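Local atomic coordinates of alkaline phosphatase (Antarctic bacterium, PDB entry 2W5V), a protein that probably hydrolyses phosphate monoesters under alkaline conditions, through an active site built on two zinc ions and one magnesium ion. Residues B[123-128]-B[162-167]; B[136-141]-B[252-257]. The protein carries 1 engineered substitution. All coordinates share one frame; numbering follows the deposited sequence.

How the contacts relate
Both contacts are buried and share the same central sheet, in which strand 124-129 stands between strands 165-169 and 249-255. Contact 1 pairs the first two of these; contact 2 packs the short helix 136-139, which follows strand 124-129 in the chain, on strand 249-255. They meet directly: Val-128 probably exchanges backbone hydrogen bonds with Met-252 and Glu-254, and Val-127 packs against Pro-138. Their chemistry differs with position. Contact 1, farther from the chain centre, relies on parallel backbone bonds, an aspartate at the strand entrance and apolar side chains. Contact 2, near the centre, has no direct hydrogen bond between its segments and is joined by a magnesium ion and a Met-aromatic contact.

Contact 1 (B[123-128]-B[162-167]); sequences IKTGVV and DLDFFA
Thr-125 and Asp-164 bind each other's backbone where the two strands come together. Asp-164 OD2 accepts the amide proton of Thr-125 N at 2.8 Å in a nearly straight bond (160°), using its anti lone pair, the one turned away from OD1. In return, Asp-164 N donates to Thr-125 O at 3.0 Å, and Phe-165 N adds a weak bond to the same carbonyl. A water lies within bonding distance of Ile-123 O, Thr-125 OG1 and Asp-164 OD2, while Asp-164 OD1 forms a salt bridge with Arg-209. Lys-124 crosses the carboxylate at about a right angle, its CD 3.4 Å from Asp-164 CG; the lysine's charged end makes no contact with it. An alanine in place of Asp-164 has no carboxylate, which would probably leave the Thr-125 amide without this acceptor and Arg-209 without a charged mate here.

Beyond this entrance the strands run parallel, as neighbours in the large mixed sheet of the alkaline phosphatase fold, and the chain between them, which includes helix 151-158, makes a beta-alpha-beta crossover. Val-127 carries the regular pairing: its N donates to Phe-165 O at 3.1 Å, and its O accepts from Ala-167 N. On its own face of the sheet, Val-127 CG2 lies 3.7 Å from Leu-163 CD2, the two side chains crossing at about a right angle. Thr-125 turns OG1 between its backbone N and carbonyl carbon (chi1 57°), which brings that oxygen over Leu-163, 3.4 Å from its CA. Helix 114-120 touches Thr-125 through Ala-118. The other face carries Val-128 and Phe-165, where Val-128 CG2 meets the edge of the ring at CE2, 4.0 Å away, and helix 230-242 packs on both residues.

Contact 2 (B[136-141]-B[252-257]); sequences ATPASF and MSEGSQ. With MG (magnesium ion), chain I.
Met-252 lies across one face of the Phe-141 ring, its CG 3.9 Å from the ring centroid and 15° off the normal, a CH-pi contact offset toward the rim. The sulfur stands farther off above the same face, SD being 5.0 Å from the centroid, in a Met-aromatic contact. Bends at chi2 and chi3 fold the thioether back and carry its methyl CE to 3.7 Å from Pro-138 CA; CE also meets Phe-141 CD1. The short helix 136-139 and the turn after it are thereby packed on the middle of strand 249-255, with strand 36-42 and helix 86-93 packing on Phe-141.

Two residues along the strand, Glu-254 stretches out to the magnesium site of the alkaline phosphatase centre. Its OE2 binds the ion at 2.1 Å, and Thr-137 OG1 at 2.2 Å. The threonine holds OG1 beside its backbone N (chi1 -46°), which turns the hydroxyl to the metal and lays CG2 against the glutamate's carboxylate. Thr-137 OG1 and Glu-254 OE2 are 2.8 Å apart because they share the ion, and no hydrogen bond joins them. Three waters and Asp-43 complete six ligands. The second carboxylate oxygen, Glu-254 OE1, takes a 2.6 Å bond from Ser-256 OG, from above the carboxylate plane, and a bond from one metal-bound water; Pro-138 CD rests against it. Another of these waters donates to Ser-256 O. Ser-256 is thus a second-shell residue and probably helps to fix the rotation of the carboxylate.

In this variant, whose engineered Asp-135 lies close to Pro-138, helix and strand are joined through an all-oxygen shell, well suited to magnesium, although zinc has also been observed bound by Thr-137 and Glu-254, and the carboxylates of Glu-254 and Asp-43 probably offset much of the cation's charge.

Contact 1 (B[123-128]-B[162-167])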
loop_
_atom_site.group_PDB
_atom_site.type_symbol
_atom_site.label_atom_id
_atom_site.label_comp_id
_atom_site.label_asym_id
_atom_site.label_seq_id
_atom_site.Cartn_x
_atom_site.Cartn_y
_atom_site.Cartn_z
ATOM N N ILE B 123 -27.439 -9.115 -16.676
ATOM C CA ILE B 123 -26.629 -7.912 -16.460
ATOM C C ILE B 123 -25.949 -7.486 -17.766
ATOM O O ILE B 123 -25.322 -8.311 -18.439
ATOM C CB ILE B 123 -25.534 -8.178 -15.409
ATOM C CG1 ILE B 123 -26.118 -8.851 -14.161
ATOM C CG2 ILE B 123 -24.793 -6.891 -15.047
ATOM C CD1 ILE B 123 -27.105 -7.992 -13.408
ATOM N N LYS B 124 -26.062 -6.211 -18.130
ATOM C CA LYS B 124 -25.340 -5.679 -19.294
ATOM C C LYS B 124 -23.838 -5.490 -18.981
ATOM O O LYS B 124 -23.478 -5.061 -17.886
ATOM C CB LYS B 124 -25.968 -4.355 -19.745
ATOM C CG LYS B 124 -27.347 -4.494 -20.396
ATOM C CD LYS B 124 -27.225 -4.972 -21.840
ATOM C CE LYS B 124 -28.584 -5.101 -22.511
ATOM N NZ LYS B 124 -29.424 -6.135 -21.852
ATOM N N THR B 125 -22.966 -5.803 -19.936
ATOM C CA THR B 125 -21.528 -5.833 -19.654
ATOM C C THR B 125 -20.703 -4.986 -20.621
ATOM O O THR B 125 -21.032 -4.865 -21.801
ATOM C CB THR B 125 -20.989 -7.278 -19.690
ATOM O OG1 THR B 125 -21.279 -7.866 -20.966
ATOM C CG2 THR B 125 -21.631 -8.118 -18.596
ATOM N N GLY B 126 -19.625 -4.397 -20.119
ATOM C CA GLY B 126 -18.763 -3.595 -20.963
ATOM C C GLY B 126 -17.297 -3.647 -20.570
ATOM O O GLY B 126 -16.952 -3.876 -19.408
ATOM N N VAL B 127 -16.431 -3.414 -21.551
ATOM C CA VAL B 127 -14.994 -3.428 -21.336
ATOM C C VAL B 127 -14.329 -2.267 -22.076
ATOM O O VAL B 127 -14.519 -2.097 -23.286
ATOM C CB VAL B 127 -14.397 -4.758 -21.801
ATOM C CG1 VAL B 127 -12.891 -4.687 -21.812
ATOM C CG2 VAL B 127 -14.876 -5.887 -20.897
ATOM N N VAL B 128 -13.563 -1.465 -21.345
ATOM C CA VAL B 128 -12.858 -0.321 -21.917
ATOM C C VAL B 128 -11.368 -0.450 -21.617
ATOM O O VAL B 128 -10.997 -0.917 -20.531
ATOM C CB VAL B 128 -13.401 1.009 -21.337
ATOM C CG1 VAL B 128 -12.535 2.181 -21.767
ATOM C CG2 VAL B 128 -14.847 1.217 -21.762
ATOM N N ASP B 162 -20.352 -12.351 -24.634
ATOM C CA ASP B 162 -21.626 -11.802 -24.184
ATOM C C ASP B 162 -21.578 -10.276 -24.045
ATOM O O ASP B 162 -22.585 -9.644 -23.723
ATOM C CB ASP B 162 -22.019 -12.438 -22.847
ATOM C CG ASP B 162 -22.293 -13.931 -22.965
ATOM O OD1 ASP B 162 -23.177 -14.306 -23.773
ATOM O OD2 ASP B 162 -21.632 -14.722 -22.247
ATOM N N LEU B 163 -20.408 -9.693 -24.292
ATOM C CA LEU B 163 -20.218 -8.250 -24.151
ATOM C C LEU B 163 -21.268 -7.444 -24.904
ATOM O O LEU B 163 -21.624 -7.774 -26.038
ATOM C CB LEU B 163 -18.835 -7.845 -24.649
ATOM C CG LEU B 163 -17.679 -8.034 -23.682
ATOM C CD1 LEU B 163 -16.414 -7.473 -24.306
ATOM C CD2 LEU B 163 -18.001 -7.344 -22.366
ATOM N N ASP B 164 -21.745 -6.377 -24.274
ATOM C CA ASP B 164 -22.714 -5.482 -24.891
ATOM C C ASP B 164 -22.046 -4.203 -25.377
ATOM O O ASP B 164 -22.566 -3.516 -26.256
ATOM C CB ASP B 164 -23.799 -5.130 -23.879
ATOM C CG ASP B 164 -24.547 -6.359 -23.382
ATOM O OD1 ASP B 164 -25.331 -6.956 -24.162
ATOM O OD2 ASP B 164 -24.350 -6.726 -22.205
ATOM N N PHE B 165 -20.889 -3.891 -24.799
ATOM C CA PHE B 165 -20.181 -2.649 -25.102
ATOM C C PHE B 165 -18.670 -2.851 -24.993
ATOM O O PHE B 165 -18.199 -3.532 -24.088
ATOM C CB PHE B 165 -20.622 -1.565 -24.111
ATOM C CG PHE B 165 -19.995 -0.210 -24.349
ATOM C CD1 PHE B 165 -20.687 0.777 -25.038
ATOM C CD2 PHE B 165 -18.731 0.082 -23.860
ATOM C CE1 PHE B 165 -20.119 2.033 -25.243
ATOM C CE2 PHE B 165 -18.154 1.336 -24.064
ATOM C CZ PHE B 165 -18.848 2.310 -24.753
ATOM N N PHE B 166 -17.906 -2.247 -25.895
ATOM C CA PHE B 166 -16.461 -2.171 -25.679
ATOM C C PHE B 166 -15.865 -0.964 -26.380
ATOM O O PHE B 166 -16.451 -0.429 -27.323
ATOM C CB PHE B 166 -15.747 -3.472 -26.094
ATOM C CG PHE B 166 -15.732 -3.720 -27.585
ATOM C CD1 PHE B 166 -14.755 -3.149 -28.389
ATOM C CD2 PHE B 166 -16.686 -4.535 -28.174
ATOM C CE1 PHE B 166 -14.736 -3.379 -29.762
ATOM C CE2 PHE B 166 -16.673 -4.770 -29.541
ATOM C CZ PHE B 166 -15.693 -4.191 -30.336
ATOM N N ALA B 167 -14.704 -0.532 -25.901
ATOM C CA ALA B 167 -13.986 0.578 -26.513
ATOM C C ALA B 167 -12.500 0.421 -26.252
ATOM O O ALA B 167 -12.076 0.237 -25.107
ATOM C CB ALA B 167 -14.483 1.902 -25.956
HETATM O O HOH W 1 -24.192 -9.142 -20.784
#

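Contact 2 (B[136-141]-B[252-257])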
loop_
_atom_site.group_PDB
_atom_site.type_symbol
_atom_site.label_atom_id
_atom_site.label_comp_id
_atom_site.label_asym_id
_atom_site.label_seq_id
_atom_site.Cartn_x
_atom_site.Cartn_y
_atom_site.Cartn_z
ATOM N N ALA B 136 -3.987 -8.429 -22.881
ATOM C CA ALA B 136 -4.246 -9.424 -21.844
ATOM C C ALA B 136 -5.361 -9.038 -20.864
ATOM O O ALA B 136 -6.199 -9.873 -20.518
ATOM C CB ALA B 136 -2.951 -9.754 -21.082
ATOM N N THR B 137 -5.370 -7.787 -20.406
ATOM C CA THR B 137 -6.332 -7.381 -19.382
ATOM C C THR B 137 -7.802 -7.417 -19.857
ATOM O O THR B 137 -8.625 -8.117 -19.252
ATOM C CB THR B 137 -5.979 -6.002 -18.769
ATOM O OG1 THR B 137 -4.585 -5.967 -18.466
ATOM C CG2 THR B 137 -6.767 -5.771 -17.486
ATOM N N PRO B 138 -8.136 -6.669 -20.931
ATOM C CA PRO B 138 -9.512 -6.734 -21.446
ATOM C C PRO B 138 -9.842 -8.157 -21.873
ATOM O O PRO B 138 -10.942 -8.630 -21.621
ATOM C CB PRO B 138 -9.488 -5.846 -22.707
ATOM C CG PRO B 138 -8.197 -5.187 -22.747
ATOM C CD PRO B 138 -7.262 -5.812 -21.748
ATOM N N ALA B 139 -8.894 -8.833 -22.512
ATOM C CA ALA B 139 -9.163 -10.150 -23.093
ATOM C C ALA B 139 -9.638 -11.136 -22.032
ATOM O O ALA B 139 -10.534 -11.949 -22.277
ATOM C CB ALA B 139 -7.927 -10.691 -23.782
ATOM N N SER B 140 -9.025 -11.067 -20.858
ATOM C CA SER B 140 -9.364 -11.989 -19.786
ATOM C C SER B 140 -10.825 -11.877 -19.365
ATOM O O SER B 140 -11.353 -12.782 -18.725
ATOM C CB SER B 140 -8.456 -11.772 -18.570
ATOM O OG SER B 140 -7.110 -12.078 -18.886
ATOM N N PHE B 141 -11.481 -10.779 -19.725
ATOM C CA PHE B 141 -12.880 -10.598 -19.348
ATOM C C PHE B 141 -13.897 -11.079 -20.401
ATOM O O PHE B 141 -15.092 -11.125 -20.126
ATOM C CB PHE B 141 -13.146 -9.146 -18.932
ATOM C CG PHE B 141 -12.571 -8.802 -17.581
ATOM C CD1 PHE B 141 -11.220 -8.522 -17.443
ATOM C CD2 PHE B 141 -13.369 -8.814 -16.447
ATOM C CE1 PHE B 141 -10.672 -8.238 -16.201
ATOM C CE2 PHE B 141 -12.822 -8.522 -15.194
ATOM C CZ PHE B 141 -11.475 -8.237 -15.075
ATOM N N MET B 252 -15.618 -3.173 -16.770
ATOM C CA MET B 252 -14.198 -3.138 -16.428
ATOM C C MET B 252 -13.553 -2.107 -17.351
ATOM O O MET B 252 -13.645 -2.230 -18.570
ATOM C CB MET B 252 -13.533 -4.504 -16.636
ATOM C CG MET B 252 -12.102 -4.594 -16.079
ATOM S SD MET B 252 -10.831 -3.739 -17.056
ATOM C CE MET B 252 -10.826 -4.765 -18.538
ATOM N N SER B 253 -12.940 -1.083 -16.764
ATOM C CA SER B 253 -12.163 -0.090 -17.510
ATOM C C SER B 253 -10.700 -0.137 -17.074
ATOM O O SER B 253 -10.399 -0.156 -15.877
ATOM C CB SER B 253 -12.701 1.324 -17.272
ATOM O OG SER B 253 -14.049 1.422 -17.688
ATOM N N GLU B 254 -9.789 -0.131 -18.039
ATOM C CA GLU B 254 -8.382 -0.294 -17.718
ATOM C C GLU B 254 -7.550 0.910 -18.122
ATOM O O GLU B 254 -7.620 1.363 -19.265
ATOM C CB GLU B 254 -7.812 -1.537 -18.401
ATOM C CG GLU B 254 -6.357 -1.769 -18.041
ATOM C CD GLU B 254 -5.640 -2.685 -19.000
ATOM O OE1 GLU B 254 -6.117 -2.867 -20.138
ATOM O OE2 GLU B 254 -4.581 -3.209 -18.612
ATOM N N GLY B 255 -6.768 1.427 -17.175
ATOM C CA GLY B 255 -5.683 2.338 -17.500
ATOM C C GLY B 255 -4.501 1.477 -17.913
ATOM O O GLY B 255 -3.634 1.148 -17.099
ATOM N N SER B 256 -4.473 1.108 -19.189
ATOM C CA SER B 256 -3.596 0.048 -19.683
ATOM C C SER B 256 -2.112 0.415 -19.726
ATOM O O SER B 256 -1.243 -0.458 -19.584
ATOM C CB SER B 256 -4.035 -0.362 -21.095
ATOM O OG SER B 256 -5.432 -0.615 -21.155
ATOM N N GLN B 257 -1.815 1.693 -19.944
ATOM C CA GLN B 257 -0.455 2.074 -20.321
ATOM C C GLN B 257 0.433 2.509 -19.165
ATOM O O GLN B 257 1.607 2.838 -19.367
ATOM C CB GLN B 257 -0.467 3.126 -21.433
ATOM C CG GLN B 257 -1.192 2.647 -22.683
ATOM C CD GLN B 257 -0.985 3.554 -23.872
ATOM O OE1 GLN B 257 0.039 4.230 -23.982
ATOM N NE2 GLN B 257 -1.959 3.576 -24.773
HETATM MG MG MG I . -3.094 -4.553 -19.239
HETATM O O HOH W 2 -4.249 -4.626 -21.214
HETATM O O HOH W 3 -1.654 -3.028 -19.893
HETATM O O HOH W 4 -1.724 -6.133 -20.210
#